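Local coordinates for protein adenylate kinase (Cryptosporidium parvum Iowa II, PDB 3BE4) that probably transfers a phosphate from ATP to AMP, as adenylate kinases do, and is seen here with the bisubstrate analogue bis(adenosine)-5'-pentaphosphate bound, at residues A[7-12]-A[189-194]; A[75-80]-A[99-104]. All coordinates share one frame; numbering follows the deposited sequence. Where two conformers were deposited one is given.

Contact 1. Residues A[7-12]-A[189-194]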
loop_
_atom_site.group_PDB
_atom_site.type_symbol
_atom_site.label_atom_id
_atom_site.label_comp_id
_atom_site.label_asym_id
_atom_site.label_seq_id
_atom_site.Cartn_x
_atom_site.Cartn_y
_atom_site.Cartn_z
ATOM N N ASN A 7 -12.288 6.717 5.063
ATOM C CA ASN A 7 -12.190 5.306 4.647
ATOM C C ASN A 7 -11.633 5.348 3.273
ATOM O O ASN A 7 -12.341 5.599 2.298
ATOM C CB ASN A 7 -13.556 4.552 4.666
ATOM C CG ASN A 7 -14.062 4.384 6.115
ATOM O OD1 ASN A 7 -13.293 4.489 7.037
ATOM N ND2 ASN A 7 -15.361 4.123 6.283
ATOM N N LEU A 8 -10.343 5.041 3.189
ATOM C CA LEU A 8 -9.529 5.418 1.977
ATOM C C LEU A 8 -8.883 4.169 1.382
ATOM O O LEU A 8 -8.466 3.269 2.065
ATOM C CB LEU A 8 -8.306 6.276 2.235
ATOM C CG LEU A 8 -8.632 7.561 2.901
ATOM C CD1 LEU A 8 -7.341 8.242 3.226
ATOM C CD2 LEU A 8 -9.477 8.442 2.032
ATOM N N ILE A 9 -8.851 4.134 0.055
ATOM C CA ILE A 9 -7.996 3.140 -0.649
ATOM C C ILE A 9 -6.982 3.958 -1.468
ATOM O O ILE A 9 -7.355 4.942 -2.077
ATOM C CB ILE A 9 -8.876 2.334 -1.652
ATOM C CG1 ILE A 9 -9.896 1.416 -0.905
ATOM C CG2 ILE A 9 -8.008 1.375 -2.508
ATOM C CD1 ILE A 9 -10.794 0.603 -1.836
ATOM N N LEU A 10 -5.728 3.552 -1.409
ATOM C CA LEU A 10 -4.719 4.057 -2.363
ATOM C C LEU A 10 -4.477 2.973 -3.465
ATOM O O LEU A 10 -4.247 1.784 -3.151
ATOM C CB LEU A 10 -3.441 4.287 -1.620
ATOM C CG LEU A 10 -3.557 5.240 -0.403
ATOM C CD1 LEU A 10 -2.170 5.516 0.075
ATOM C CD2 LEU A 10 -4.288 6.482 -0.743
ATOM N N ILE A 11 -4.570 3.302 -4.772
ATOM C CA ILE A 11 -4.250 2.297 -5.773
ATOM C C ILE A 11 -3.088 2.956 -6.567
ATOM O O ILE A 11 -3.052 4.164 -6.820
ATOM C CB ILE A 11 -5.430 2.229 -6.807
ATOM C CG1 ILE A 11 -6.641 1.575 -6.154
ATOM C CG2 ILE A 11 -5.042 1.282 -8.000
ATOM C CD1 ILE A 11 -7.863 1.688 -7.119
ATOM N N GLY A 12 -2.152 2.151 -6.955
ATOM C CA GLY A 12 -1.085 2.743 -7.759
ATOM C C GLY A 12 -0.117 1.580 -8.007
ATOM O O GLY A 12 -0.165 0.564 -7.331
ATOM N N LYS A 189 -11.249 2.119 -13.106
ATOM C CA LYS A 189 -12.644 2.311 -13.621
ATOM C C LYS A 189 -13.716 1.870 -12.639
ATOM O O LYS A 189 -14.735 2.547 -12.501
ATOM C CB LYS A 189 -12.721 1.610 -15.009
ATOM C CG LYS A 189 -11.902 2.439 -15.930
ATOM C CD LYS A 189 -11.907 1.983 -17.383
ATOM C CE LYS A 189 -10.910 2.818 -18.278
ATOM N NZ LYS A 189 -11.098 4.318 -18.353
ATOM N N PHE A 190 -13.466 0.776 -11.899
ATOM C CA PHE A 190 -14.352 0.208 -10.903
ATOM C C PHE A 190 -14.722 1.317 -9.944
ATOM O O PHE A 190 -15.903 1.509 -9.604
ATOM C CB PHE A 190 -13.666 -0.934 -10.146
ATOM C CG PHE A 190 -14.528 -1.629 -9.091
ATOM C CD1 PHE A 190 -15.183 -2.871 -9.361
ATOM C CD2 PHE A 190 -14.622 -1.121 -7.817
ATOM C CE1 PHE A 190 -15.938 -3.517 -8.396
ATOM C CE2 PHE A 190 -15.377 -1.757 -6.826
ATOM C CZ PHE A 190 -16.027 -2.971 -7.077
ATOM N N TYR A 191 -13.729 2.054 -9.464
ATOM C CA TYR A 191 -14.007 3.130 -8.495
ATOM C C TYR A 191 -14.460 4.430 -9.075
ATOM O O TYR A 191 -15.119 5.222 -8.362
ATOM C CB TYR A 191 -12.811 3.320 -7.527
ATOM C CG TYR A 191 -12.735 2.123 -6.619
ATOM C CD1 TYR A 191 -13.741 1.813 -5.694
ATOM C CD2 TYR A 191 -11.605 1.247 -6.674
ATOM C CE1 TYR A 191 -13.675 0.658 -4.833
ATOM C CE2 TYR A 191 -11.522 0.125 -5.826
ATOM C CZ TYR A 191 -12.566 -0.200 -4.943
ATOM O OH TYR A 191 -12.437 -1.299 -4.165
ATOM N N GLU A 192 -14.034 4.744 -10.291
ATOM C CA GLU A 192 -14.575 5.938 -11.005
ATOM C C GLU A 192 -16.067 5.753 -11.240
ATOM O O GLU A 192 -16.839 6.699 -11.134
ATOM C CB GLU A 192 -13.920 6.047 -12.337
ATOM C CG GLU A 192 -12.550 6.643 -12.166
ATOM C CD GLU A 192 -11.891 6.880 -13.544
ATOM O OE1 GLU A 192 -12.181 6.104 -14.516
ATOM O OE2 GLU A 192 -11.071 7.814 -13.634
ATOM N N ASP A 193 -16.470 4.536 -11.544
ATOM C CA ASP A 193 -17.934 4.206 -11.693
ATOM C C ASP A 193 -18.769 4.388 -10.450
ATOM O O ASP A 193 -19.981 4.624 -10.552
ATOM C CB ASP A 193 -18.138 2.806 -12.265
ATOM C CG ASP A 193 -17.721 2.733 -13.759
ATOM O OD1 ASP A 193 -17.432 3.787 -14.370
ATOM O OD2 ASP A 193 -17.646 1.611 -14.321
ATOM N N LEU A 194 -18.136 4.397 -9.282
ATOM C CA LEU A 194 -18.756 4.631 -8.001
ATOM C C LEU A 194 -18.628 6.114 -7.672
ATOM O O LEU A 194 -19.195 6.580 -6.682
ATOM C CB LEU A 194 -18.115 3.740 -6.865
ATOM C CG LEU A 194 -18.348 2.210 -6.996
ATOM C CD1 LEU A 194 -17.523 1.365 -5.986
ATOM C CD2 LEU A 194 -19.850 1.855 -6.883
#
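Tyr-191 meets the strand 7-12 through the delta methyls of Ile-9 and Ile-11. Ile-9 reaches the far end of the tyrosine: its CD1 lies 3.4 Å from Tyr-191 OH and 3.7 Å from Tyr-191 CZ. The two side chains cross at about a right angle. Ile-11 touches the ring nearer its root, with CD1 3.8 Å from Tyr-191 CD2. Both methyls come to the ring obliquely. The contact is apolar, and all three residues are buried.

The isoleucines are two apart on an extended strand, so both side chains leave it on the same side. They share one conformation. In Ile-9, CG1 lies beside the backbone N (chi1 -68°) and the chain is extended beyond it (chi2 180°). This carries CD1 out from the strand toward the helix. The backbones stay well apart, with 9.9 Å between Ile-9 CA and Tyr-191 CA. The tyrosine and the isoleucine side chains bridge that gap from both sides. Within the helix, Phe-190 backs the tyrosine: its CD2 sits 3.5 Å above the Tyr-191 ring plane, over the centre of one face.

Strand 7-12 is the central strand of the five-stranded parallel sheet of this P-loop NTPase fold. Strands 86-89 and 114-119 flank it, and helix 186-192 packs on one side of the sheet. Val-115 of strand 114-119 also touches Tyr-191. Ala-98 of helix 95-108 and Pro-92 in the loop before that helix join the same apolar cluster.

Contact 2. Residues A[75-80]-A[99-104]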
loop_
_atom_site.group_PDB
_atom_site.type_symbol
_atom_site.label_atom_id
_atom_site.label_comp_id
_atom_site.label_asym_id
_atom_site.label_seq_id
_atom_site.Cartn_x
_atom_site.Cartn_y
_atom_site.Cartn_z
ATOM N N GLU A 75 -10.137 -9.897 8.999
ATOM C CA GLU A 75 -9.744 -10.118 10.364
ATOM C C GLU A 75 -9.552 -8.725 10.985
ATOM O O GLU A 75 -10.038 -8.425 12.145
ATOM C CB GLU A 75 -8.467 -10.929 10.433
ATOM C CG GLU A 75 -7.968 -11.085 11.857
ATOM C CD GLU A 75 -6.737 -11.970 11.975
ATOM O OE1 GLU A 75 -5.764 -11.812 11.196
ATOM O OE2 GLU A 75 -6.707 -12.771 12.943
ATOM N N LYS A 76 -8.946 -7.786 10.241
ATOM C CA LYS A 76 -8.740 -6.407 10.866
ATOM C C LYS A 76 -10.035 -5.744 11.148
ATOM O O LYS A 76 -10.273 -5.091 12.231
ATOM C CB LYS A 76 -7.994 -5.494 9.908
ATOM C CG LYS A 76 -6.597 -5.980 9.537
ATOM C CD LYS A 76 -5.590 -5.575 10.574
ATOM C CE LYS A 76 -4.434 -6.576 10.607
ATOM N NZ LYS A 76 -3.677 -6.399 11.912
ATOM N N PHE A 77 -10.957 -5.746 10.177
ATOM C CA PHE A 77 -12.279 -5.167 10.343
ATOM C C PHE A 77 -13.018 -5.835 11.478
ATOM O O PHE A 77 -13.576 -5.103 12.293
ATOM C CB PHE A 77 -13.075 -5.323 9.057
ATOM C CG PHE A 77 -12.712 -4.203 8.076
ATOM C CD1 PHE A 77 -13.373 -2.977 8.079
ATOM C CD2 PHE A 77 -11.695 -4.403 7.098
ATOM C CE1 PHE A 77 -13.061 -1.898 7.179
ATOM C CE2 PHE A 77 -11.337 -3.333 6.134
ATOM C CZ PHE A 77 -12.038 -2.137 6.129
ATOM N N ASP A 78 -12.937 -7.167 11.552
ATOM C CA ASP A 78 -13.750 -7.877 12.583
ATOM C C ASP A 78 -13.214 -7.504 13.993
ATOM O O ASP A 78 -13.974 -7.525 15.013
ATOM C CB ASP A 78 -13.619 -9.375 12.378
ATOM C CG ASP A 78 -14.529 -9.881 11.137
ATOM O OD1 ASP A 78 -15.364 -9.113 10.654
ATOM O OD2 ASP A 78 -14.317 -11.042 10.774
ATOM N N LEU A 79 -11.911 -7.268 14.116
ATOM C CA LEU A 79 -11.332 -6.967 15.476
ATOM C C LEU A 79 -11.647 -5.551 15.935
ATOM O O LEU A 79 -11.264 -5.249 17.061
ATOM C CB LEU A 79 -9.825 -7.184 15.426
ATOM C CG LEU A 79 -9.302 -8.644 15.160
ATOM C CD1 LEU A 79 -7.841 -8.541 14.906
ATOM C CD2 LEU A 79 -9.627 -9.584 16.336
ATOM N N GLY A 80 -12.114 -4.685 15.034
ATOM C CA GLY A 80 -12.416 -3.210 15.337
ATOM C C GLY A 80 -11.311 -2.270 14.964
ATOM O O GLY A 80 -11.363 -1.078 15.335
ATOM N N GLU A 99 -14.683 -6.573 -4.773
ATOM C CA GLU A 99 -16.058 -7.061 -4.469
ATOM C C GLU A 99 -16.085 -7.612 -3.031
ATOM O O GLU A 99 -17.126 -7.495 -2.356
ATOM C CB GLU A 99 -16.464 -8.144 -5.506
ATOM C CG GLU A 99 -16.509 -7.596 -6.944
ATOM C CD GLU A 99 -16.649 -8.663 -7.989
ATOM O OE1 GLU A 99 -16.133 -9.822 -7.803
ATOM O OE2 GLU A 99 -17.232 -8.265 -9.056
ATOM N N GLY A 100 -15.012 -8.304 -2.610
ATOM C CA GLY A 100 -14.955 -8.927 -1.291
ATOM C C GLY A 100 -14.945 -7.788 -0.294
ATOM O O GLY A 100 -15.631 -7.841 0.697
ATOM N N LEU A 101 -14.165 -6.733 -0.548
ATOM C CA LEU A 101 -14.216 -5.571 0.338
ATOM C C LEU A 101 -15.608 -4.877 0.431
ATOM O O LEU A 101 -16.029 -4.492 1.557
ATOM C CB LEU A 101 -13.167 -4.494 -0.096
ATOM C CG LEU A 101 -13.133 -3.174 0.792
ATOM C CD1 LEU A 101 -12.795 -3.499 2.251
ATOM C CD2 LEU A 101 -12.175 -2.184 0.151
ATOM N N ALA A 102 -16.293 -4.736 -0.723
ATOM C CA ALA A 102 -17.634 -4.135 -0.722
ATOM C C ALA A 102 -18.565 -4.952 0.230
ATOM O O ALA A 102 -19.335 -4.365 0.954
ATOM C CB ALA A 102 -18.152 -4.203 -2.183
ATOM N N LYS A 103 -18.425 -6.267 0.276
ATOM C CA LYS A 103 -19.223 -7.159 1.165
ATOM C C LYS A 103 -18.860 -6.935 2.602
ATOM O O LYS A 103 -19.745 -6.857 3.468
ATOM C CB LYS A 103 -19.020 -8.638 0.788
ATOM C CG LYS A 103 -19.586 -8.929 -0.594
ATOM C CD LYS A 103 -19.478 -10.436 -1.007
ATOM C CE LYS A 103 -19.655 -10.633 -2.524
ATOM N NZ LYS A 103 -19.007 -12.007 -2.738
ATOM N N ILE A 104 -17.560 -6.800 2.896
ATOM C CA ILE A 104 -17.120 -6.576 4.254
ATOM C C ILE A 104 -17.694 -5.277 4.698
ATOM O O ILE A 104 -18.284 -5.192 5.833
ATOM C CB ILE A 104 -15.553 -6.493 4.323
ATOM C CG1 ILE A 104 -14.936 -7.836 4.200
ATOM C CG2 ILE A 104 -15.127 -5.819 5.682
ATOM C CD1 ILE A 104 -13.363 -7.831 3.900
#
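Ile-104 sets its CG2 methyl over one face of the Phe-77 ring. The methyl is 4.1 Å from the ring centroid and 23° off the ring normal, a CH-pi contact. It is offset toward the rim, and its closest ring atom is Phe-77 CG, 3.8 Å from Ile-104 CG2. Leu-101, one helical turn earlier, reaches the other end of the ring. Its CD1 lies 4.2 Å from both Phe-77 CE2 and Phe-77 CZ, and it approaches obliquely. Ile-104 CG2 and Leu-101 CD1 lie on the same side of the ring plane. The phenylalanine crosses each of the two aliphatic side chains at about a right angle.

The branches that touch follow from the torsions. In Ile-104, CG1 lies beside the backbone N (chi1 -75°), which places CG2 opposite that N and over the ring. Leu-101 does not start out directly toward helix 66-78. Its CG is anti to the backbone N (chi1 180°), and the bend at chi2 helps bring CD1 to the ring.

This is helix-to-helix packing in the P-loop NTPase core, between the C-terminal end of helix 66-78 and the middle of helix 95-108. Gly-80 leaves the helical backbone angles in a Schellman motif, with positive phi and two bonds back into the last turn, one of them Gly-80 N to Phe-77 O, 3.1 Å.

Further packing comes from Leu-105 and Ile-108 of helix 95-108, which also touch Phe-77. Phe-86, on strand 86-89, meets the Phe-77 ring edge-to-face.

How the contacts relate
The chain enters contact 1 first, on strand 7-12 near the N terminus. It next reaches residues 75-80, at the end of helix 66-78. After strand 86-89 it returns in helix 95-108, where residues 99-104 close the short loop of contact 2. Contact 1 closes much later, when helix 186-192 comes back to the first strand. Contact 2 is therefore nested inside the long loop of contact 1. The two centres are 16 Å apart, but they touch directly: Ile-9 CD1 packs 3.7 Å from Leu-101 CD2. Helix 186-192 and helix 95-108 both pack on the central strand, and helix 66-78 joins through helix 95-108.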